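PDB 4AMM: DynE8 from Micromonospora chersina, which is an iterative enediyne polyketide synthase of dynemicin biosynthesis, represented here by its acyltransferase domain, which probably loads the acyl building blocks. Local coordinates for residues L340-L345 against A361-V366; V99-P104 against V346-G351. All blocks are in the same frame, centred on the assembly; numbering follows the deposited sequence. Where two conformers were deposited one is given.

Contact 1 of 2, residues L340-L345 against A361-V366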
ATOM      1  N   LEU A 340     -10.821   5.263  -6.190  1.00 17.00           N
ATOM      2  CA  LEU A 340     -10.803   3.818  -6.148  1.00 18.12           C
ATOM      3  C   LEU A 340     -11.884   3.379  -5.189  1.00 21.05           C
ATOM      4  O   LEU A 340     -11.769   3.538  -4.001  1.00 22.68           O
ATOM      5  CB  LEU A 340      -9.336   3.371  -5.789  1.00 18.58           C
ATOM      6  CG  LEU A 340      -8.925   1.922  -5.759  1.00 17.84           C
ATOM      7  CD1 LEU A 340      -9.271   1.127  -7.057  1.00 19.65           C
ATOM      8  CD2 LEU A 340      -7.416   1.831  -5.394  1.00 19.56           C
ATOM      9  N   ASP A 341     -12.998   2.872  -5.701  1.00 21.61           N
ATOM     10  CA  ASP A 341     -14.160   2.477  -4.883  1.00 23.34           C
ATOM     11  C   ASP A 341     -13.962   1.024  -4.475  1.00 21.81           C
ATOM     12  O   ASP A 341     -14.055   0.119  -5.308  1.00 23.79           O
ATOM     13  CB  ASP A 341     -15.407   2.693  -5.720  1.00 23.52           C
ATOM     14  CG  ASP A 341     -16.695   2.019  -5.087  1.00 31.59           C
ATOM     15  OD1 ASP A 341     -16.743   1.761  -3.842  1.00 33.79           O
ATOM     16  OD2 ASP A 341     -17.644   1.729  -5.877  1.00 35.98           O
ATOM     17  N   ALA A 342     -13.563   0.811  -3.225  1.00 21.06           N
ATOM     18  CA  ALA A 342     -13.180  -0.515  -2.829  1.00 18.42           C
ATOM     19  C   ALA A 342     -13.458  -0.644  -1.363  1.00 18.84           C
ATOM     20  O   ALA A 342     -13.122   0.247  -0.571  1.00 19.42           O
ATOM     21  CB  ALA A 342     -11.666  -0.781  -3.083  1.00 20.44           C
ATOM     22  N   ASP A 343     -14.054  -1.726  -0.952  1.00 17.48           N
ATOM     23  CA  ASP A 343     -14.255  -2.013   0.425  1.00 17.49           C
ATOM     24  C   ASP A 343     -13.005  -2.379   1.184  1.00 17.30           C
ATOM     25  O   ASP A 343     -12.903  -2.153   2.406  1.00 20.00           O
ATOM     26  CB  ASP A 343     -15.192  -3.203   0.527  1.00 18.82           C
ATOM     27  CG  ASP A 343     -16.475  -3.000  -0.268  1.00 23.86           C
ATOM     28  OD1 ASP A 343     -17.200  -2.044   0.119  1.00 30.32           O
ATOM     29  OD2 ASP A 343     -16.743  -3.696  -1.273  1.00 22.50           O
ATOM     30  N   LEU A 344     -12.027  -2.913   0.467  1.00 14.91           N
ATOM     31  CA  LEU A 344     -10.805  -3.278   1.089  0.50 15.37           C
ATOM     32  C   LEU A 344      -9.648  -2.977   0.100  1.00 14.01           C
ATOM     33  O   LEU A 344      -9.766  -3.147  -1.109  1.00 14.34           O
ATOM     34  CB  LEU A 344     -10.970  -4.756   1.489  0.50 16.21           C
ATOM     35  CG  LEU A 344      -9.858  -5.456   2.194  0.50 18.31           C
ATOM     36  CD1 LEU A 344     -10.508  -6.585   2.917  0.50 19.83           C
ATOM     37  CD2 LEU A 344      -8.869  -5.940   1.126  0.50 21.87           C
ATOM     38  N   LEU A 345      -8.518  -2.495   0.634  1.00 13.91           N
ATOM     39  CA  LEU A 345      -7.350  -2.207  -0.200  1.00 12.66           C
ATOM     40  C   LEU A 345      -6.241  -3.139   0.227  1.00 11.95           C
ATOM     41  O   LEU A 345      -6.037  -3.345   1.445  1.00 12.33           O
ATOM     42  CB  LEU A 345      -6.925  -0.750   0.044  1.00 12.27           C
ATOM     43  CG  LEU A 345      -7.968   0.232  -0.394  1.00 13.56           C
ATOM     44  CD1 LEU A 345      -7.823   1.568   0.235  1.00 16.30           C
ATOM     45  CD2 LEU A 345      -7.964   0.341  -1.914  1.00 15.08           C
ATOM     46  N   ALA A 361      -6.955   7.863   6.041  1.00 19.57           N
ATOM     47  CA  ALA A 361      -8.119   8.411   5.313  1.00 21.73           C
ATOM     48  C   ALA A 361      -9.427   7.708   5.605  1.00 20.77           C
ATOM     49  O   ALA A 361     -10.503   7.919   4.980  1.00 24.32           O
ATOM     50  CB  ALA A 361      -7.842   8.380   3.802  1.00 23.84           C
ATOM     51  N   GLY A 362      -9.393   6.839   6.607  1.00 19.76           N
ATOM     52  CA  GLY A 362     -10.576   6.125   7.017  1.00 22.18           C
ATOM     53  C   GLY A 362     -10.906   4.920   6.153  1.00 22.01           C
ATOM     54  O   GLY A 362     -11.993   4.393   6.262  1.00 23.10           O
ATOM     55  N   ARG A 363      -9.948   4.477   5.345  1.00 18.32           N
ATOM     56  CA  ARG A 363     -10.193   3.284   4.501  1.00 18.80           C
ATOM     57  C   ARG A 363      -9.643   2.025   5.221  1.00 18.58           C
ATOM     58  O   ARG A 363      -8.848   2.097   6.189  1.00 22.65           O
ATOM     59  CB  ARG A 363      -9.530   3.501   3.136  1.00 15.29           C
ATOM     60  CG  ARG A 363      -9.994   4.698   2.319  1.00 17.14           C
ATOM     61  CD  ARG A 363     -11.508   4.587   1.952  1.00 18.13           C
ATOM     62  NE  ARG A 363     -11.586   3.561   0.901  1.00 17.04           N
ATOM     63  CZ  ARG A 363     -11.383   3.730  -0.426  1.00 18.35           C
ATOM     64  NH1 ARG A 363     -11.069   4.930  -0.934  1.00 16.13           N
ATOM     65  NH2 ARG A 363     -11.451   2.637  -1.227  1.00 18.53           N
ATOM     66  N   THR A 364     -10.092   0.871   4.771  1.00 16.84           N
ATOM     67  CA  THR A 364      -9.587  -0.411   5.308  1.00 16.22           C
ATOM     68  C   THR A 364      -8.508  -0.977   4.401  1.00 15.03           C
ATOM     69  O   THR A 364      -8.787  -1.115   3.206  1.00 16.23           O
ATOM     70  CB  THR A 364     -10.736  -1.437   5.336  1.00 18.66           C
ATOM     71  OG1 THR A 364     -11.797  -0.971   6.217  1.00 23.10           O
ATOM     72  CG2 THR A 364     -10.307  -2.855   5.811  1.00 20.77           C
ATOM     73  N   ALA A 365      -7.288  -1.196   4.932  1.00 13.85           N
ATOM     74  CA  ALA A 365      -6.181  -1.562   4.087  1.00 14.37           C
ATOM     75  C   ALA A 365      -5.246  -2.481   4.846  1.00 13.82           C
ATOM     76  O   ALA A 365      -4.995  -2.283   6.092  1.00 17.84           O
ATOM     77  CB  ALA A 365      -5.428  -0.286   3.645  1.00 14.43           C
ATOM     78  N   VAL A 366      -4.608  -3.395   4.157  1.00 13.37           N
ATOM     79  CA  VAL A 366      -3.618  -4.295   4.705  1.00 13.72           C
ATOM     80  C   VAL A 366      -2.513  -4.505   3.711  1.00 14.40           C
ATOM     81  O   VAL A 366      -2.800  -4.444   2.487  1.00 14.84           O
ATOM     82  CB  VAL A 366      -4.310  -5.606   5.111  1.00 16.09           C
ATOM     83  CG1 VAL A 366      -4.918  -6.273   3.938  1.00 16.54           C
ATOM     84  CG2 VAL A 366      -3.370  -6.541   5.834  1.00 19.96           C
TER
HETATM   85  O   HOH W   1     -12.150   1.072   2.438  1.00 23.36           O
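Arg363 reaches across to the loop ahead of strand 344-347 and gives one nitrogen to two backbone carbonyls: NH2 lies 2.9 Å from Leu340 O and 3.0 Å from Ala342 O. The second bond meets a lone pair in the carbonyl plane; the bond to Leu340 O arrives tilted 23° from the plane of the Leu340 carbonyl. The chain is bent at chi2 (-62°) and chi3 (-74°), which brings the guanidinium toward Leu340, the residue just after helix 333-339. NH1 bonds to Leu337 O of that helix, and NE to a water that also accepts from Thr364 N and donates to Ala342 O. A long side chain with several donors suits this place, where it can meet the loop carbonyls of Leu340 and Ala342 together. Leu345 CD1 covers one guanidinium face, 3.9 Å above its plane and offset toward the rim. Beyond the loop the strands pair: Leu345 N donates to Thr364 O (2.9 Å), and Val366 N to Leu345 O (3.1 Å). Leu345 CB meets Ala365 CB, whose small size leaves room for Ser355 and Ala358 of helix 353-360 against the same face. Gly362, with positive phi, ends that helix in a Schellman motif. Strand 344-347, helix 353-360 and strand 365-367 form a beta-alpha-beta unit with parallel strands.

Contact 2 of 2, residues V99-P104 against V346-G351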
ATOM      1  N   VAL A  99     -12.103  -5.053  -4.212  1.00 12.54           N
ATOM      2  CA  VAL A  99     -10.721  -4.934  -3.663  1.00 13.27           C
ATOM      3  C   VAL A  99      -9.945  -4.105  -4.570  1.00 12.60           C
ATOM      4  O   VAL A  99      -9.897  -4.318  -5.780  1.00 13.51           O
ATOM      5  CB  VAL A  99     -10.076  -6.342  -3.510  1.00 12.80           C
ATOM      6  CG1 VAL A  99      -8.631  -6.171  -3.014  1.00 15.46           C
ATOM      7  CG2 VAL A  99     -10.845  -7.166  -2.469  1.00 14.53           C
ATOM      8  N   GLY A 100      -9.188  -3.111  -3.992  1.00 11.95           N
ATOM      9  CA  GLY A 100      -8.287  -2.273  -4.793  1.00 12.61           C
ATOM     10  C   GLY A 100      -6.860  -2.544  -4.396  1.00 12.05           C
ATOM     11  O   GLY A 100      -6.633  -2.936  -3.258  1.00 12.96           O
ATOM     12  N   LEU A 101      -5.916  -2.312  -5.289  1.00 11.64           N
ATOM     13  CA  LEU A 101      -4.491  -2.412  -4.977  1.00 11.39           C
ATOM     14  C   LEU A 101      -3.821  -1.070  -4.750  1.00 11.35           C
ATOM     15  O   LEU A 101      -4.107  -0.093  -5.395  1.00 12.15           O
ATOM     16  CB  LEU A 101      -3.720  -3.147  -6.074  1.00 12.11           C
ATOM     17  CG  LEU A 101      -4.324  -4.492  -6.530  1.00 11.41           C
ATOM     18  CD1 LEU A 101      -3.428  -5.058  -7.613  1.00 12.72           C
ATOM     19  CD2 LEU A 101      -4.377  -5.437  -5.354  1.00 14.88           C
ATOM     20  N   LEU A 102      -2.898  -1.100  -3.804  1.00 11.70           N
ATOM     21  CA  LEU A 102      -1.984   0.086  -3.527  1.00 11.16           C
ATOM     22  C   LEU A 102      -0.559  -0.267  -3.773  1.00 10.44           C
ATOM     23  O   LEU A 102      -0.070  -1.230  -3.183  1.00 12.25           O
ATOM     24  CB  LEU A 102      -2.159   0.487  -2.066  1.00 11.50           C
ATOM     25  CG  LEU A 102      -3.589   0.756  -1.573  1.00 10.85           C
ATOM     26  CD1 LEU A 102      -3.581   0.989  -0.010  1.00 15.20           C
ATOM     27  CD2 LEU A 102      -4.211   1.946  -2.232  1.00 16.63           C
ATOM     28  N   PHE A 103       0.116   0.513  -4.641  1.00  9.78           N
ATOM     29  CA  PHE A 103       1.521   0.233  -4.908  1.00 11.01           C
ATOM     30  C   PHE A 103       2.379   1.364  -4.293  1.00 11.21           C
ATOM     31  O   PHE A 103       2.233   2.537  -4.692  1.00 11.19           O
ATOM     32  CB  PHE A 103       1.767   0.199  -6.416  1.00 12.20           C
ATOM     33  CG  PHE A 103       1.222  -1.094  -7.054  1.00 11.66           C
ATOM     34  CD1 PHE A 103       2.016  -2.211  -7.046  1.00 12.64           C
ATOM     35  CD2 PHE A 103      -0.054  -1.166  -7.626  1.00 11.38           C
ATOM     36  CE1 PHE A 103       1.558  -3.443  -7.595  1.00 12.65           C
ATOM     37  CE2 PHE A 103      -0.521  -2.434  -8.167  1.00 12.82           C
ATOM     38  CZ  PHE A 103       0.282  -3.535  -8.165  1.00 11.96           C
ATOM     39  N   PRO A 104       3.229   1.004  -3.308  1.00 11.99           N
ATOM     40  CA  PRO A 104       3.944   2.057  -2.569  1.00 12.36           C
ATOM     41  C   PRO A 104       5.057   2.673  -3.350  1.00 12.73           C
ATOM     42  O   PRO A 104       5.646   2.132  -4.324  1.00 13.47           O
ATOM     43  CB  PRO A 104       4.509   1.277  -1.387  1.00 14.13           C
ATOM     44  CG  PRO A 104       4.792  -0.084  -1.962  1.00 14.52           C
ATOM     45  CD  PRO A 104       3.555  -0.355  -2.881  1.00 12.29           C
ATOM     46  N   VAL A 346      -5.479  -3.672  -0.688  1.00 11.52           N
ATOM     47  CA  VAL A 346      -4.340  -4.489  -0.393  1.00 11.84           C
ATOM     48  C   VAL A 346      -3.113  -3.847  -0.986  1.00 12.33           C
ATOM     49  O   VAL A 346      -3.056  -3.537  -2.198  1.00 12.09           O
ATOM     50  CB  VAL A 346      -4.527  -5.942  -1.015  1.00 13.29           C
ATOM     51  CG1 VAL A 346      -3.233  -6.750  -0.769  1.00 13.41           C
ATOM     52  CG2 VAL A 346      -5.737  -6.591  -0.308  1.00 15.83           C
ATOM     53  N   GLU A 347      -2.138  -3.552  -0.141  1.00 12.43           N
ATOM     54  CA  GLU A 347      -0.848  -2.988  -0.608  1.00 12.55           C
ATOM     55  C   GLU A 347       0.083  -4.075  -1.111  1.00 13.12           C
ATOM     56  O   GLU A 347       0.275  -5.122  -0.440  1.00 14.98           O
ATOM     57  CB  GLU A 347      -0.268  -2.160   0.567  1.00 13.30           C
ATOM     58  CG  GLU A 347       1.072  -1.476   0.243  1.00 17.21           C
ATOM     59  CD  GLU A 347       1.555  -0.591   1.394  1.00 20.48           C
ATOM     60  OE1 GLU A 347       0.934  -0.583   2.477  1.00 18.11           O
ATOM     61  OE2 GLU A 347       2.409   0.216   1.106  1.00 20.47           O
ATOM     62  N   VAL A 348       0.623  -3.820  -2.309  1.00 12.97           N
ATOM     63  CA  VAL A 348       1.472  -4.821  -3.042  1.00 15.37           C
ATOM     64  C   VAL A 348       2.915  -4.311  -3.206  1.00 17.53           C
ATOM     65  O   VAL A 348       3.279  -3.644  -4.172  1.00 18.00           O
ATOM     66  CB  VAL A 348       0.844  -5.006  -4.434  1.00 14.75           C
ATOM     67  CG1 VAL A 348       1.518  -6.162  -5.251  1.00 16.39           C
ATOM     68  CG2 VAL A 348      -0.649  -5.350  -4.340  1.00 18.55           C
ATOM     69  N   GLY A 349       3.735  -4.574  -2.205  1.00 19.21           N
ATOM     70  CA  GLY A 349       5.046  -3.930  -2.244  1.00 19.71           C
ATOM     71  C   GLY A 349       5.528  -4.137  -0.868  1.00 20.70           C
ATOM     72  O   GLY A 349       4.883  -4.778   0.015  1.00 21.47           O
ATOM     73  N   PRO A 350       6.757  -3.653  -0.660  1.00 19.28           N
ATOM     74  CA  PRO A 350       7.403  -3.804   0.617  1.00 19.44           C
ATOM     75  C   PRO A 350       6.880  -2.750   1.579  1.00 18.06           C
ATOM     76  O   PRO A 350       6.577  -1.641   1.165  1.00 19.81           O
ATOM     77  CB  PRO A 350       8.886  -3.523   0.260  1.00 20.08           C
ATOM     78  CG  PRO A 350       8.888  -2.689  -0.932  1.00 19.63           C
ATOM     79  CD  PRO A 350       7.551  -2.915  -1.663  1.00 18.99           C
ATOM     80  N   GLY A 351       6.826  -3.150   2.843  1.00 20.19           N
ATOM     81  CA  GLY A 351       6.424  -2.303   3.955  1.00 19.33           C
ATOM     82  C   GLY A 351       4.916  -2.080   3.967  1.00 18.20           C
ATOM     83  O   GLY A 351       4.170  -2.754   3.258  1.00 21.28           O
TER
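Leu101 and Leu102 pair in parallel with Val346 and Glu347 through three nearly straight backbone hydrogen bonds: Val346 N to Gly100 O (2.9 Å), Leu102 N to Val346 O (2.9 Å) and Val348 N to Leu102 O (2.8 Å). On the face carrying Leu101 and Val346, Leu101 packs under helices 144-165 and 178-185, while Val99 and Val346 lie against loops. Leu101 CD2 rests 3.9 Å from Val348 CG2, and Val99 CG1 meets Val346 CG2 farther back along the strands. Phe103 starts away from the neighbouring segment, yet its ring returns alongside Val348, pointing the same way, with Phe103 CE1 3.6 Å from Val348 CG1. Val348 uses both branches: CG1, anti to its backbone N (chi1 -173°), takes the ring, while CG2 takes Leu101. The Phe103 ring also touches the GxSxG residues that probably form the nucleophile elbow. The other face bears Leu102 and Glu347, whose CB atoms are neighbours. Glu347 is extended, its CG passing 3.6 Å from Leu102 O and its carboxylate reaching Pro104; Glu347 OE2 lies 3.4 Å from Pro104 CB. As the strands end, the Pro104 ring packs directly against the backbone of Gly349, which has no side chain to stand between them, and its CG against Pro350 CD (4.0 Å). The buried carboxylate is satisfied by backbone: OE1 accepts from Ser355 N and OE2 from Leu354 N, at the start of helix 353-360. Those amides and the helix's N-terminal end would be expected to stabilise a negative charge on Glu347 despite its apolar surroundings.

How the contacts relate
From the N terminus, strand 99-103 comes first, and some 240 residues pass before strand 344-347 returns to its side in contact 2, a long closure that spans much of the acyltransferase domain. Contact 1 is local: after strand 344-347 the chain runs through helix 353-360 and comes back as strand 365-367, only 15 residues separating its segments. The two closures cross, since residues 346-351 lie between 340-345 and 361-366. Strand 344-347 belongs to both, bonded on one edge to strand 99-103 and on the other to edge strand 365-367: Leu344 O accepts from Gly100 N, and Val366 O from Glu347 N. Together they build one side of the five-stranded parallel sheet.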